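Hypothetical membrane protein (Corynebacterium glutamicum, PDB 6JSA) binds heme through its C-terminal HtaA domain, the part described here, and probably passes it along the heme-uptake machinery of the bacterium. Local coordinates at residues D77-N82 / D97-D102; W31-V36 / G65-T70. All coordinates share one frame; numbering follows the deposited sequence.

Interaction 1. Residues D77-N82 / D97-D102; sequences DMQIAN and DVVSSD. With HEM (protoporphyrin IX containing Fe), chain B.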
loop_
_atom_site.group_PDB
_atom_site.type_symbol
_atom_site.label_atom_id
_atom_site.label_comp_id
_atom_site.label_asym_id
_atom_site.label_seq_id
_atom_site.Cartn_x
_atom_site.Cartn_y
_atom_site.Cartn_z
ATOM N N ASP A 77 -10.840 -10.150 -8.387
ATOM C CA ASP A 77 -10.736 -10.583 -6.998
ATOM C C ASP A 77 -9.290 -10.290 -6.599
ATOM O O ASP A 77 -8.383 -11.050 -6.949
ATOM C CB ASP A 77 -11.070 -12.066 -6.907
ATOM C CG ASP A 77 -11.113 -12.588 -5.480
ATOM O OD1 ASP A 77 -10.491 -11.983 -4.578
ATOM O OD2 ASP A 77 -11.767 -13.630 -5.273
ATOM N N MET A 78 -9.088 -9.178 -5.896
ATOM C CA MET A 78 -7.750 -8.684 -5.594
ATOM C C MET A 78 -7.652 -8.411 -4.105
ATOM O O MET A 78 -8.421 -7.610 -3.565
ATOM C CB MET A 78 -7.440 -7.412 -6.386
ATOM C CG MET A 78 -6.026 -6.912 -6.159
ATOM S SD MET A 78 -5.698 -5.423 -7.119
ATOM C CE MET A 78 -3.910 -5.407 -7.120
ATOM N N GLN A 79 -6.705 -9.067 -3.449
ATOM C CA GLN A 79 -6.475 -8.893 -2.026
ATOM C C GLN A 79 -5.105 -8.273 -1.813
ATOM O O GLN A 79 -4.111 -8.741 -2.378
ATOM C CB GLN A 79 -6.542 -10.241 -1.308
ATOM C CG GLN A 79 -7.869 -10.961 -1.466
ATOM C CD GLN A 79 -7.855 -12.311 -0.797
ATOM O OE1 GLN A 79 -7.570 -12.420 0.397
ATOM N NE2 GLN A 79 -8.148 -13.353 -1.562
ATOM N N ILE A 80 -5.062 -7.230 -0.989
ATOM C CA ILE A 80 -3.822 -6.575 -0.586
ATOM C C ILE A 80 -3.797 -6.581 0.939
ATOM O O ILE A 80 -4.729 -6.073 1.579
ATOM C CB ILE A 80 -3.741 -5.136 -1.121
ATOM C CG1 ILE A 80 -3.876 -5.112 -2.650
ATOM C CG2 ILE A 80 -2.444 -4.471 -0.674
ATOM C CD1 ILE A 80 -3.925 -3.725 -3.241
ATOM N N ALA A 81 -2.749 -7.162 1.525
ATOM C CA ALA A 81 -2.709 -7.319 2.975
ATOM C C ALA A 81 -1.328 -7.001 3.533
ATOM O O ALA A 81 -0.309 -7.112 2.847
ATOM C CB ALA A 81 -3.092 -8.738 3.396
ATOM N N ASN A 82 -1.308 -6.619 4.813
ATOM C CA ASN A 82 -0.060 -6.472 5.567
ATOM C C ASN A 82 0.920 -5.520 4.880
ATOM O O ASN A 82 2.086 -5.859 4.621
ATOM C CB ASN A 82 0.577 -7.837 5.815
ATOM C CG ASN A 82 -0.296 -8.729 6.639
ATOM O OD1 ASN A 82 -0.767 -8.326 7.700
ATOM N ND2 ASN A 82 -0.529 -9.946 6.163
ATOM N N ASP A 97 1.316 -8.355 0.884
ATOM C CA ASP A 97 0.912 -9.681 0.434
ATOM C C ASP A 97 -0.241 -9.506 -0.546
ATOM O O ASP A 97 -1.239 -8.853 -0.223
ATOM C CB ASP A 97 0.409 -10.518 1.612
ATOM C CG ASP A 97 1.416 -10.620 2.746
ATOM O OD1 ASP A 97 2.624 -10.416 2.502
ATOM O OD2 ASP A 97 0.988 -10.919 3.884
ATOM N N VAL A 98 -0.108 -10.064 -1.748
ATOM C CA VAL A 98 -1.071 -9.808 -2.818
ATOM C C VAL A 98 -1.520 -11.114 -3.456
ATOM O O VAL A 98 -0.689 -11.934 -3.856
ATOM C CB VAL A 98 -0.495 -8.870 -3.897
ATOM C CG1 VAL A 98 -1.532 -8.624 -5.007
ATOM C CG2 VAL A 98 -0.043 -7.560 -3.276
ATOM N N VAL A 99 -2.840 -11.280 -3.581
ATOM C CA VAL A 99 -3.457 -12.350 -4.364
ATOM C C VAL A 99 -4.427 -11.688 -5.332
ATOM O O VAL A 99 -5.230 -10.847 -4.921
ATOM C CB VAL A 99 -4.221 -13.347 -3.470
ATOM C CG1 VAL A 99 -4.820 -14.469 -4.310
ATOM C CG2 VAL A 99 -3.317 -13.887 -2.372
ATOM N N SER A 100 -4.345 -12.034 -6.618
ATOM C CA SER A 100 -5.218 -11.370 -7.576
ATOM C C SER A 100 -5.548 -12.312 -8.718
ATOM O O SER A 100 -4.800 -13.242 -9.014
ATOM C CB SER A 100 -4.566 -10.104 -8.132
ATOM O OG SER A 100 -5.528 -9.251 -8.697
ATOM N N SER A 101 -6.669 -12.036 -9.380
ATOM C CA SER A 101 -7.125 -12.814 -10.525
ATOM C C SER A 101 -6.951 -12.050 -11.832
ATOM O O SER A 101 -6.998 -10.818 -11.863
ATOM C CB SER A 101 -8.597 -13.185 -10.362
ATOM O OG SER A 101 -8.752 -14.179 -9.368
ATOM N N ASP A 102 -6.762 -12.799 -12.921
ATOM C CA ASP A 102 -6.737 -12.240 -14.268
ATOM C C ASP A 102 -8.158 -12.203 -14.840
ATOM O O ASP A 102 -9.130 -12.549 -14.165
ATOM C CB ASP A 102 -5.730 -12.995 -15.142
ATOM C CG ASP A 102 -6.125 -14.448 -15.403
ATOM O OD1 ASP A 102 -7.297 -14.830 -15.189
ATOM O OD2 ASP A 102 -5.240 -15.222 -15.834
HETATM C CHA HEM B . -10.338 -1.008 -16.478
HETATM C CHB HEM B . -13.097 -4.450 -18.454
HETATM C CHC HEM B . -11.347 -7.659 -15.282
HETATM C CHD HEM B . -8.312 -4.315 -13.569
HETATM C C1A HEM B . -11.263 -1.652 -17.266
HETATM C C2A HEM B . -12.090 -1.026 -18.279
HETATM C C3A HEM B . -12.858 -1.969 -18.831
HETATM C C4A HEM B . -12.520 -3.229 -18.191
HETATM C CMA HEM B . -13.915 -1.782 -19.949
HETATM C CAA HEM B . -12.094 0.480 -18.575
HETATM C CBA HEM B . -12.925 1.110 -17.450
HETATM C CGA HEM B . -12.954 2.613 -17.543
HETATM O O1A HEM B . -12.065 3.204 -18.199
HETATM O O2A HEM B . -13.863 3.230 -16.937
HETATM C C1B HEM B . -12.914 -5.609 -17.734
HETATM C C2B HEM B . -13.667 -6.837 -17.878
HETATM C C3B HEM B . -13.179 -7.732 -17.003
HETATM C C4B HEM B . -12.105 -7.080 -16.278
HETATM C CMB HEM B . -14.807 -7.006 -18.896
HETATM C CAB HEM B . -13.597 -9.193 -16.717
HETATM C CBB HEM B . -14.648 -9.825 -17.254
HETATM C C1C HEM B . -10.345 -7.049 -14.560
HETATM C C2C HEM B . -9.483 -7.709 -13.602
HETATM C C3C HEM B . -8.659 -6.787 -13.098
HETATM C C4C HEM B . -8.949 -5.520 -13.754
HETATM C CMC HEM B . -9.555 -9.201 -13.213
HETATM C CAC HEM B . -7.570 -7.055 -12.033
HETATM C CBC HEM B . -7.363 -6.188 -11.028
HETATM C C1D HEM B . -8.587 -3.142 -14.229
HETATM C C2D HEM B . -7.889 -1.895 -14.028
HETATM C C3D HEM B . -8.443 -0.982 -14.824
HETATM C C4D HEM B . -9.523 -1.615 -15.550
HETATM C CMD HEM B . -6.710 -1.695 -13.063
HETATM C CAD HEM B . -8.041 0.504 -14.936
HETATM C CBD HEM B . -8.950 1.297 -13.986
HETATM C CGD HEM B . -8.532 2.745 -13.974
HETATM O O1D HEM B . -8.973 3.517 -14.862
HETATM O O2D HEM B . -7.751 3.132 -13.069
HETATM N NA HEM B . -11.547 -3.002 -17.234
HETATM N NB HEM B . -11.975 -5.787 -16.738
HETATM N NC HEM B . -9.989 -5.711 -14.634
HETATM N ND HEM B . -9.584 -2.944 -15.168
HETATM FE FE HEM B . -10.989 -4.297 -15.730
HETATM O O HOH W 1 -8.309 -9.539 -9.724
HETATM O O HOH W 2 -7.706 -13.816 -6.767
#
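Gln79 and Val99 form the regular middle of this antiparallel hairpin: Gln79 N donates almost straight to Val99 O (2.7 Å), and Val99 N answers to Gln79 O. Ala81 and Asp97 make the next hydrogen-bonded pair. The tightly packed face carries Met78, Ile80, Val98 and Ser100. Met78, with CG anti to its backbone N (chi1 -177°) and an extended chain, lays its CG 3.5 Å from Ser100 OG, a hydroxyl that is itself hydrogen-bonded to Ala145 O. The other face, with Gln79, Ala81, Asp97 and Val99, is partly exposed and more polar. At its far end Asn82 ND2 reaches Asp97 OD2 (2.9 Å) on its anti side but well out of the carboxylate plane, whereas OD2 lies in the amide plane of Asn82; Asp97 OD1 makes a salt bridge to Arg112. Toward the heme the pairing slackens. Ser101 N bonds only weakly to Asp77 O, and one water accepts from both Asp77 N and Ser101 N, while a second links Asp77 O to Ser101 OG. Ser101 O lies 3.3 Å from the heme methyl CMC, where the strand leads into the pocket. Strands 66-71 and 107-111 flank the hairpin, and helix 140-145 packs on Met78 and Val98.

Interaction 2. Residues W31-V36 / G65-T70; sequences WTLNGV and GSIHFT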
loop_
_atom_site.group_PDB
_atom_site.type_symbol
_atom_site.label_atom_id
_atom_site.label_comp_id
_atom_site.label_asym_id
_atom_site.label_seq_id
_atom_site.Cartn_x
_atom_site.Cartn_y
_atom_site.Cartn_z
ATOM N N TRP A 31 -15.438 -3.166 -2.355
ATOM C CA TRP A 31 -14.347 -3.723 -1.577
ATOM C C TRP A 31 -14.835 -3.972 -0.165
ATOM O O TRP A 31 -15.825 -3.385 0.284
ATOM C CB TRP A 31 -13.111 -2.825 -1.551
ATOM C CG TRP A 31 -13.343 -1.458 -0.998
ATOM C CD1 TRP A 31 -13.520 -1.120 0.316
ATOM C CD2 TRP A 31 -13.376 -0.232 -1.737
ATOM N NE1 TRP A 31 -13.680 0.236 0.432
ATOM C CE2 TRP A 31 -13.596 0.807 -0.811
ATOM C CE3 TRP A 31 -13.255 0.086 -3.099
ATOM C CZ2 TRP A 31 -13.687 2.142 -1.194
ATOM C CZ3 TRP A 31 -13.342 1.413 -3.479
ATOM C CH2 TRP A 31 -13.554 2.426 -2.529
ATOM N N THR A 32 -14.152 -4.879 0.517
ATOM C CA THR A 32 -14.338 -5.057 1.946
ATOM C C THR A 32 -12.996 -4.903 2.644
ATOM O O THR A 32 -11.929 -5.103 2.052
ATOM C CB THR A 32 -15.001 -6.400 2.298
ATOM O OG1 THR A 32 -14.118 -7.476 1.967
ATOM C CG2 THR A 32 -16.325 -6.558 1.558
ATOM N N LEU A 33 -13.078 -4.528 3.916
ATOM C CA LEU A 33 -11.934 -4.147 4.729
ATOM C C LEU A 33 -11.911 -4.989 5.987
ATOM O O LEU A 33 -12.951 -5.223 6.612
ATOM C CB LEU A 33 -12.038 -2.678 5.134
ATOM C CG LEU A 33 -12.128 -1.709 3.953
ATOM C CD1 LEU A 33 -12.230 -0.271 4.447
ATOM C CD2 LEU A 33 -10.937 -1.872 2.993
ATOM N N ASN A 34 -10.714 -5.410 6.373
ATOM C CA ASN A 34 -10.523 -6.215 7.576
ATOM C C ASN A 34 -9.316 -5.607 8.281
ATOM O O ASN A 34 -8.173 -5.817 7.865
ATOM C CB ASN A 34 -10.296 -7.676 7.208
ATOM C CG ASN A 34 -10.625 -8.624 8.337
ATOM O OD1 ASN A 34 -11.669 -8.505 8.983
ATOM N ND2 ASN A 34 -9.739 -9.574 8.584
ATOM N N GLY A 35 -9.569 -4.837 9.333
ATOM C CA GLY A 35 -8.480 -4.192 10.032
ATOM C C GLY A 35 -7.964 -2.947 9.358
ATOM O O GLY A 35 -6.862 -2.502 9.682
ATOM N N VAL A 36 -8.733 -2.379 8.424
ATOM C CA VAL A 36 -8.377 -1.195 7.646
ATOM C C VAL A 36 -9.616 -0.309 7.598
ATOM O O VAL A 36 -10.740 -0.817 7.514
ATOM C CB VAL A 36 -7.954 -1.607 6.208
ATOM C CG1 VAL A 36 -7.668 -0.395 5.311
ATOM C CG2 VAL A 36 -6.773 -2.558 6.256
ATOM N N GLY A 65 -3.875 -5.871 8.423
ATOM C CA GLY A 65 -5.123 -5.548 7.767
ATOM C C GLY A 65 -5.099 -5.845 6.277
ATOM O O GLY A 65 -4.048 -5.879 5.626
ATOM N N SER A 66 -6.293 -6.037 5.727
ATOM C CA SER A 66 -6.433 -6.368 4.318
ATOM C C SER A 66 -7.566 -5.588 3.666
ATOM O O SER A 66 -8.552 -5.207 4.309
ATOM C CB SER A 66 -6.654 -7.866 4.119
ATOM O OG SER A 66 -7.794 -8.298 4.817
ATOM N N ILE A 67 -7.395 -5.369 2.364
ATOM C CA ILE A 67 -8.409 -4.828 1.470
ATOM C C ILE A 67 -8.725 -5.912 0.453
ATOM O O ILE A 67 -7.806 -6.526 -0.101
ATOM C CB ILE A 67 -7.885 -3.585 0.731
ATOM C CG1 ILE A 67 -7.331 -2.550 1.713
ATOM C CG2 ILE A 67 -8.982 -3.014 -0.169
ATOM C CD1 ILE A 67 -6.454 -1.537 1.038
ATOM N N HIS A 68 -10.012 -6.124 0.182
ATOM C CA HIS A 68 -10.454 -7.155 -0.755
ATOM C C HIS A 68 -11.351 -6.494 -1.799
ATOM O O HIS A 68 -12.511 -6.172 -1.519
ATOM C CB HIS A 68 -11.191 -8.263 -0.013
ATOM C CG HIS A 68 -11.408 -9.496 -0.831
ATOM N ND1 HIS A 68 -11.926 -10.657 -0.300
ATOM C CD2 HIS A 68 -11.176 -9.753 -2.141
ATOM C CE1 HIS A 68 -12.005 -11.574 -1.246
ATOM N NE2 HIS A 68 -11.556 -11.052 -2.373
ATOM N N PHE A 69 -10.813 -6.287 -3.004
ATOM C CA PHE A 69 -11.574 -5.725 -4.119
ATOM C C PHE A 69 -12.244 -6.848 -4.897
ATOM O O PHE A 69 -11.638 -7.893 -5.138
ATOM C CB PHE A 69 -10.639 -4.998 -5.086
ATOM C CG PHE A 69 -9.937 -3.797 -4.509
ATOM C CD1 PHE A 69 -10.589 -2.579 -4.394
ATOM C CD2 PHE A 69 -8.602 -3.878 -4.128
ATOM C CE1 PHE A 69 -9.937 -1.469 -3.901
ATOM C CE2 PHE A 69 -7.946 -2.768 -3.626
ATOM C CZ PHE A 69 -8.612 -1.564 -3.514
ATOM N N THR A 70 -13.487 -6.617 -5.321
ATOM C CA THR A 70 -14.182 -7.554 -6.199
ATOM C C THR A 70 -14.907 -6.787 -7.292
ATOM O O THR A 70 -15.233 -5.608 -7.143
ATOM C CB THR A 70 -15.184 -8.424 -5.435
ATOM O OG1 THR A 70 -16.127 -7.583 -4.765
ATOM C CG2 THR A 70 -14.476 -9.312 -4.427
HETATM O O HOH W 3 -14.330 -10.423 1.899
#
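Trp31 and Phe69 stand side by side on one face of this antiparallel strand pair and give it its relief. The Trp31 CG lies between its backbone N and carbonyl carbon (chi1 59°), a torsion that swings the indole away from strand 66-70 while CB and CE3 stay against Phe69. CE3 of Trp31 approaches the edge of the phenyl ring near its plane, 3.8 Å from Phe69 CE1, and the five-membered ring and the phenyl plane are inclined at 78°. Ile67 supplies the next bump: its CG2 rests over one face of the Phe69 ring, offset toward the rim and 3.6 Å above the plane. On its other flank Leu33 CD2 fits into the fork of Ile67, 3.9 Å from both CG1 and CG2. Val36, beyond the turn at Gly35, brings CG2 to within 3.6 Å of Ser66 N, filling the hollow beside Gly65. That glycine has no side chain, and the methyl Val36 CG2 packs directly on its backbone, 3.7 Å from Gly65 C; on the strand side Gly65 CA comes 3.1 Å from Asn34 O.

The face of Thr32, Asn34, Ser66 and His68 is polar. Thr32 OG1 sits 3.6 Å from His68 CB, and in one of its two conformers His68 places ND1 near a water on that hydroxyl, with NE2 turned to Asp77 OD1. Asn34 CB similarly meets Ser66 OG. Between the two faces, two reciprocal pairs of backbone bonds, Thr32 with His68 and Asn34 with Ser66, hold the register.

Such alternation of an apolar and a polar side is characteristic of a strand pair covering a protein core. Helix 16-23 meets Trp31 and Phe69, with Phe18 edge-to-face on Phe69; strand 42-53 lies against Leu33, Val36 and Ile67 through Phe43, and strand 76-88 continues the sheet beside strand 66-71.

In the fold
The two interactions are successive steps across neighbouring antiparallel strands, for strand 66-71 of interaction 2 pairs directly with strand 76-88 of interaction 1. Met78 O and Phe69 N, 2.8 Å apart, mark a probable hydrogen bond across this seam. Interaction 1 is partly buried and joins a hairpin that runs into the heme pocket, where waters supplement a weakened pairing. Interaction 2 is a surface contact between strands distant in sequence, regular in its backbone bonding and dominated by aromatic and branched apolar groups on its inner face. Both have an apolar and a more polar side; the first adds a carboxylate-amide bond and waters near the heme, the second an aromatic pair.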